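Local coordinates for protein PfkB family carbohydrate kinase (Listeria grayi DSM 20601, PDB 4GM6) that probably acts as a sugar kinase, phosphorylating a carbohydrate substrate in the manner of the PfkB family, at residues Glu32-Phe45 against Arg108-Leu120. Numbering follows the deposited sequence. Where two conformers were deposited one is given.
Sequences ELLMRLSTQQGIPF and RLGTYYLESGTAL
Arg36 crosses the ring of Tyr112, its partner on the neighbouring parallel strand, at a slant. Arg36 CB sits over the Tyr112 ring face, 4.1 Å from the centroid in a CH-pi contact; CG stays above the same face, displaced toward the rim. Arg36 CD reaches the phenol end, 3.4 Å from Tyr112 OH, and also touches Leu114 CD1. A bend at chi3 then turns the guanidinium, its plane 26° from the ring's, so that NH2 bonds Ser38 OG while salt bridges to Asp329 and Asp287 hold the cation. Leu34 CD1 packs against Tyr112 CD2, its side chain crossing the tyrosine nearly at right angles.

Beneath these side chains the backbones alternate as donor and acceptor: Met35 N to Gly110 O, Tyr112 N to Met35 O, Leu37 N to Tyr112 O, Leu114 N to Leu37 O and Thr39 N to Leu114 O. Strands 34-38 and 111-115 form the central parallel pair of the four-stranded lid sheet of the PfkB (ribokinase-like) fold, flanked by 50-56 and 124-128. On the other face Leu37 CD1 lies over the Tyr113 ring, and Met35 CE meets Thr111 CG2; Met35 and Thr111 also pack on Tyr113 of a neighbouring subunit.

Past the strands, Thr39 OG1 accepts an almost straight bond from Ser116 N (3.0 Å, 178°) and donates to Ile43 O, so one hydroxyl joins the end of the Gln40-Ile43 type II turn to the segment after strand 111-115. Glu115 CB lies over the Phe45 ring, 3.7 Å from its centroid, and with CG anti to the backbone N (chi1 -168°) the extended chain carries OE2 to Phe45 N, 2.7 Å away, which it meets with its anti lone pair; Lys121 pairs with OE1. Farther out, Gln41 NE2 donates to Thr118 OG1 (3.0 Å), which lies in the amide plane, and one water links Gly42 N, Ser116 OG and Thr118 OG1.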
loop_
_atom_site.group_PDB
_atom_site.type_symbol
_atom_site.label_atom_id
_atom_site.label_comp_id
_atom_site.label_asym_id
_atom_site.label_seq_id
_atom_site.Cartn_x
_atom_site.Cartn_y
_atom_site.Cartn_z
ATOM N N GLU C 32 6.786 23.652 19.978
ATOM C CA GLU C 32 6.858 23.558 18.534
ATOM C C GLU C 32 6.216 22.271 18.037
ATOM O O GLU C 32 6.393 21.218 18.656
ATOM C CB GLU C 32 8.322 23.591 18.106
ATOM C CG GLU C 32 8.512 23.347 16.621
ATOM C CD GLU C 32 9.942 23.544 16.173
ATOM O OE1 GLU C 32 10.860 23.489 17.021
ATOM O OE2 GLU C 32 10.151 23.736 14.957
ATOM N N LEU C 33 5.488 22.362 16.921
ATOM C CA LEU C 33 4.965 21.197 16.230
ATOM C C LEU C 33 5.939 20.742 15.149
ATOM O O LEU C 33 6.487 21.560 14.413
ATOM C CB LEU C 33 3.611 21.490 15.583
ATOM C CG LEU C 33 2.417 21.446 16.537
ATOM C CD1 LEU C 33 2.308 22.798 17.220
ATOM C CD2 LEU C 33 1.125 21.107 15.809
ATOM N N LEU C 34 6.140 19.433 15.053
ATOM C CA LEU C 34 7.056 18.866 14.070
ATOM C C LEU C 34 6.282 17.936 13.156
ATOM O O LEU C 34 5.298 17.315 13.568
ATOM C CB LEU C 34 8.156 18.053 14.770
ATOM C CG LEU C 34 9.023 18.843 15.738
ATOM C CD1 LEU C 34 10.022 17.929 16.449
ATOM C CD2 LEU C 34 9.736 19.917 14.933
ATOM N N MET C 35 6.718 17.807 11.918
ATOM C CA MET C 35 6.180 16.717 11.129
ATOM C C MET C 35 7.137 15.534 11.252
ATOM O O MET C 35 8.337 15.655 10.957
ATOM C CB MET C 35 5.984 17.099 9.676
ATOM C CG MET C 35 5.535 15.900 8.838
ATOM S SD MET C 35 5.072 16.316 7.147
ATOM C CE MET C 35 6.552 17.123 6.554
ATOM N N ARG C 36 6.631 14.405 11.721
ATOM C CA ARG C 36 7.462 13.218 11.770
ATOM C C ARG C 36 7.292 12.410 10.482
ATOM O O ARG C 36 6.176 12.265 9.992
ATOM C CB ARG C 36 7.150 12.336 12.982
ATOM C CG ARG C 36 7.797 10.980 12.774
ATOM C CD ARG C 36 7.804 10.045 13.970
ATOM N NE ARG C 36 6.611 10.043 14.807
ATOM C CZ ARG C 36 5.891 8.960 15.119
ATOM N NH1 ARG C 36 4.858 9.070 15.933
ATOM N NH2 ARG C 36 6.180 7.779 14.618
ATOM N N LEU C 37 8.402 11.911 9.936
ATOM C CA LEU C 37 8.406 11.081 8.710
ATOM C C LEU C 37 9.047 9.738 9.011
ATOM O O LEU C 37 10.244 9.675 9.272
ATOM C CB LEU C 37 9.160 11.802 7.594
ATOM C CG LEU C 37 8.516 13.173 7.297
ATOM C CD1 LEU C 37 9.560 14.266 7.161
ATOM C CD2 LEU C 37 7.676 13.122 6.047
ATOM N N SER C 38 8.239 8.677 8.943
ATOM C CA SER C 38 8.559 7.372 9.523
ATOM C C SER C 38 8.696 6.288 8.457
ATOM O O SER C 38 7.891 6.253 7.530
ATOM C CB SER C 38 7.389 6.944 10.427
ATOM O OG SER C 38 7.549 7.466 11.718
ATOM N N THR C 39 9.677 5.393 8.606
ATOM C CA THR C 39 9.745 4.195 7.747
ATOM C C THR C 39 8.805 3.139 8.313
ATOM O O THR C 39 8.382 3.213 9.459
ATOM C CB THR C 39 11.160 3.583 7.690
ATOM O OG1 THR C 39 11.488 2.977 8.955
ATOM C CG2 THR C 39 12.186 4.642 7.369
ATOM N N GLN C 40 8.478 2.155 7.504
ATOM C CA GLN C 40 7.619 1.061 7.934
ATOM C C GLN C 40 8.474 0.043 8.721
ATOM O O GLN C 40 9.712 0.059 8.650
ATOM C CB GLN C 40 6.933 0.437 6.683
ATOM C CG GLN C 40 6.020 1.463 5.948
ATOM C CD GLN C 40 6.816 2.500 5.119
ATOM O OE1 GLN C 40 7.748 2.120 4.399
ATOM N NE2 GLN C 40 6.460 3.811 5.217
ATOM N N GLN C 41 7.819 -0.839 9.463
ATOM C CA GLN C 41 8.529 -1.860 10.223
ATOM C C GLN C 41 9.495 -2.672 9.350
ATOM O O GLN C 41 9.145 -3.097 8.238
ATOM C CB GLN C 41 7.540 -2.812 10.900
ATOM C CG GLN C 41 8.244 -3.842 11.778
ATOM C CD GLN C 41 7.288 -4.672 12.619
ATOM O OE1 GLN C 41 6.185 -5.029 12.194
ATOM N NE2 GLN C 41 7.721 -5.002 13.815
ATOM N N GLY C 42 10.713 -2.868 9.848
ATOM C CA GLY C 42 11.719 -3.683 9.157
ATOM C C GLY C 42 12.363 -3.020 7.950
ATOM O O GLY C 42 13.189 -3.627 7.255
ATOM N N ILE C 43 11.987 -1.779 7.671
ATOM C CA ILE C 43 12.575 -1.081 6.529
ATOM C C ILE C 43 13.503 0.036 6.993
ATOM O O ILE C 43 13.060 0.973 7.637
ATOM C CB ILE C 43 11.514 -0.423 5.631
ATOM C CG1 ILE C 43 10.380 -1.405 5.304
ATOM C CG2 ILE C 43 12.175 0.153 4.372
ATOM C CD1 ILE C 43 10.659 -2.291 4.123
ATOM N N PRO C 44 14.791 -0.042 6.633
ATOM C CA PRO C 44 15.709 1.034 7.002
ATOM C C PRO C 44 15.594 2.219 6.055
ATOM O O PRO C 44 15.059 2.083 4.942
ATOM C CB PRO C 44 17.088 0.382 6.820
ATOM C CG PRO C 44 16.871 -0.582 5.697
ATOM C CD PRO C 44 15.480 -1.139 5.931
ATOM N N PHE C 45 16.102 3.373 6.484
ATOM C CA PHE C 45 16.162 4.543 5.620
ATOM C C PHE C 45 16.664 4.209 4.222
ATOM O O PHE C 45 16.124 4.688 3.231
ATOM C CB PHE C 45 17.072 5.613 6.222
ATOM C CG PHE C 45 16.470 6.345 7.397
ATOM C CD1 PHE C 45 15.160 6.783 7.362
ATOM C CD2 PHE C 45 17.236 6.630 8.519
ATOM C CE1 PHE C 45 14.610 7.475 8.432
ATOM C CE2 PHE C 45 16.703 7.330 9.588
ATOM C CZ PHE C 45 15.382 7.750 9.546
ATOM N N ARG C 108 9.648 27.543 7.289
ATOM C CA ARG C 108 9.556 26.085 7.259
ATOM C C ARG C 108 9.046 25.475 8.546
ATOM O O ARG C 108 9.265 26.015 9.633
ATOM C CB ARG C 108 10.917 25.466 6.888
ATOM C CG ARG C 108 11.930 25.407 8.026
ATOM C CD ARG C 108 13.280 24.869 7.566
ATOM N NE ARG C 108 13.174 23.456 7.217
ATOM C CZ ARG C 108 13.261 22.465 8.092
ATOM N NH1 ARG C 108 13.486 22.733 9.376
ATOM N NH2 ARG C 108 13.135 21.203 7.679
ATOM N N LEU C 109 8.375 24.337 8.415
ATOM C CA LEU C 109 8.007 23.539 9.569
ATOM C C LEU C 109 9.142 22.561 9.858
ATOM O O LEU C 109 9.656 21.934 8.944
ATOM C CB LEU C 109 6.719 22.762 9.294
ATOM C CG LEU C 109 6.127 22.058 10.520
ATOM C CD1 LEU C 109 5.381 23.067 11.380
ATOM C CD2 LEU C 109 5.208 20.913 10.109
ATOM N N GLY C 110 9.531 22.442 11.124
ATOM C CA GLY C 110 10.550 21.485 11.530
ATOM C C GLY C 110 10.086 20.057 11.301
ATOM O O GLY C 110 8.894 19.754 11.396
ATOM N N THR C 111 11.022 19.168 10.993
ATOM C CA THR C 111 10.671 17.787 10.743
ATOM C C THR C 111 11.671 16.903 11.442
ATOM O O THR C 111 12.678 17.384 11.945
ATOM C CB THR C 111 10.687 17.441 9.223
ATOM O OG1 THR C 111 12.015 17.604 8.693
ATOM C CG2 THR C 111 9.736 18.350 8.448
ATOM N N TYR C 112 11.372 15.606 11.499
ATOM C CA TYR C 112 12.380 14.628 11.829
ATOM C C TYR C 112 12.007 13.303 11.199
ATOM O O TYR C 112 10.847 13.056 10.900
ATOM C CB TYR C 112 12.637 14.511 13.346
ATOM C CG TYR C 112 11.560 13.850 14.180
ATOM C CD1 TYR C 112 11.663 12.517 14.551
ATOM C CD2 TYR C 112 10.463 14.571 14.628
ATOM C CE1 TYR C 112 10.697 11.917 15.338
ATOM C CE2 TYR C 112 9.488 13.983 15.411
ATOM C CZ TYR C 112 9.614 12.663 15.769
ATOM O OH TYR C 112 8.641 12.083 16.554
ATOM N N TYR C 113 13.019 12.484 10.955
ATOM C CA TYR C 113 12.851 11.228 10.270
ATOM C C TYR C 113 13.013 10.152 11.319
ATOM O O TYR C 113 13.912 10.232 12.149
ATOM C CB TYR C 113 13.933 11.087 9.200
ATOM C CG TYR C 113 13.822 12.107 8.104
ATOM C CD1 TYR C 113 13.146 11.810 6.924
ATOM C CD2 TYR C 113 14.382 13.380 8.243
ATOM C CE1 TYR C 113 13.036 12.744 5.910
ATOM C CE2 TYR C 113 14.268 14.322 7.232
ATOM C CZ TYR C 113 13.590 13.989 6.069
ATOM O OH TYR C 113 13.473 14.896 5.040
ATOM N N LEU C 114 12.128 9.165 11.308
ATOM C CA LEU C 114 12.221 8.088 12.272
ATOM C C LEU C 114 12.303 6.735 11.565
ATOM O O LEU C 114 11.400 6.359 10.817
ATOM C CB LEU C 114 11.020 8.122 13.222
ATOM C CG LEU C 114 11.224 7.282 14.489
ATOM C CD1 LEU C 114 10.324 7.740 15.626
ATOM C CD2 LEU C 114 10.970 5.819 14.177
ATOM N N GLU C 115 13.396 6.020 11.792
ATOM C CA GLU C 115 13.574 4.689 11.236
ATOM C C GLU C 115 13.099 3.720 12.279
ATOM O O GLU C 115 13.537 3.737 13.445
ATOM C CB GLU C 115 15.046 4.430 10.940
ATOM C CG GLU C 115 15.330 3.199 10.112
ATOM C CD GLU C 115 16.824 3.002 9.953
ATOM O OE1 GLU C 115 17.481 2.735 10.986
ATOM O OE2 GLU C 115 17.343 3.149 8.825
ATOM N N SER C 116 12.186 2.879 11.855
ATOM C CA SER C 116 11.537 1.920 12.726
ATOM C C SER C 116 12.563 0.997 13.390
ATOM O O SER C 116 13.599 0.683 12.794
ATOM C CB SER C 116 10.548 1.098 11.893
ATOM O OG SER C 116 9.962 0.058 12.654
ATOM N N GLY C 117 12.266 0.562 14.607
ATOM C CA GLY C 117 13.067 -0.433 15.310
ATOM C C GLY C 117 12.164 -1.567 15.775
ATOM O O GLY C 117 10.990 -1.359 16.089
ATOM N N THR C 118 12.720 -2.770 15.798
ATOM C CA THR C 118 12.011 -3.964 16.195
ATOM C C THR C 118 13.047 -4.897 16.826
ATOM O O THR C 118 14.193 -4.948 16.378
ATOM C CB THR C 118 11.399 -4.682 14.973
ATOM O OG1 THR C 118 10.431 -3.839 14.326
ATOM C CG2 THR C 118 10.740 -5.993 15.400
ATOM N N ALA C 119 12.644 -5.642 17.845
ATOM C CA ALA C 119 13.527 -6.624 18.494
ATOM C C ALA C 119 14.875 -6.012 18.885
ATOM O O ALA C 119 14.918 -5.068 19.673
ATOM C CB ALA C 119 13.711 -7.847 17.597
ATOM N N LEU C 120 15.980 -6.531 18.347
ATOM C CA LEU C 120 17.290 -6.033 18.791
ATOM C C LEU C 120 17.615 -4.650 18.247
ATOM O O LEU C 120 18.429 -3.940 18.833
ATOM C CB LEU C 120 18.430 -7.026 18.480
ATOM C CG LEU C 120 18.381 -8.428 19.081
ATOM C CD1 LEU C 120 19.556 -9.261 18.570
ATOM C CD2 LEU C 120 18.354 -8.407 20.611
HETATM O O HOH W 1 9.030 4.192 11.825
HETATM O O HOH W 2 11.530 -2.188 12.491
HETATM O O HOH W 3 14.118 -0.246 10.371
#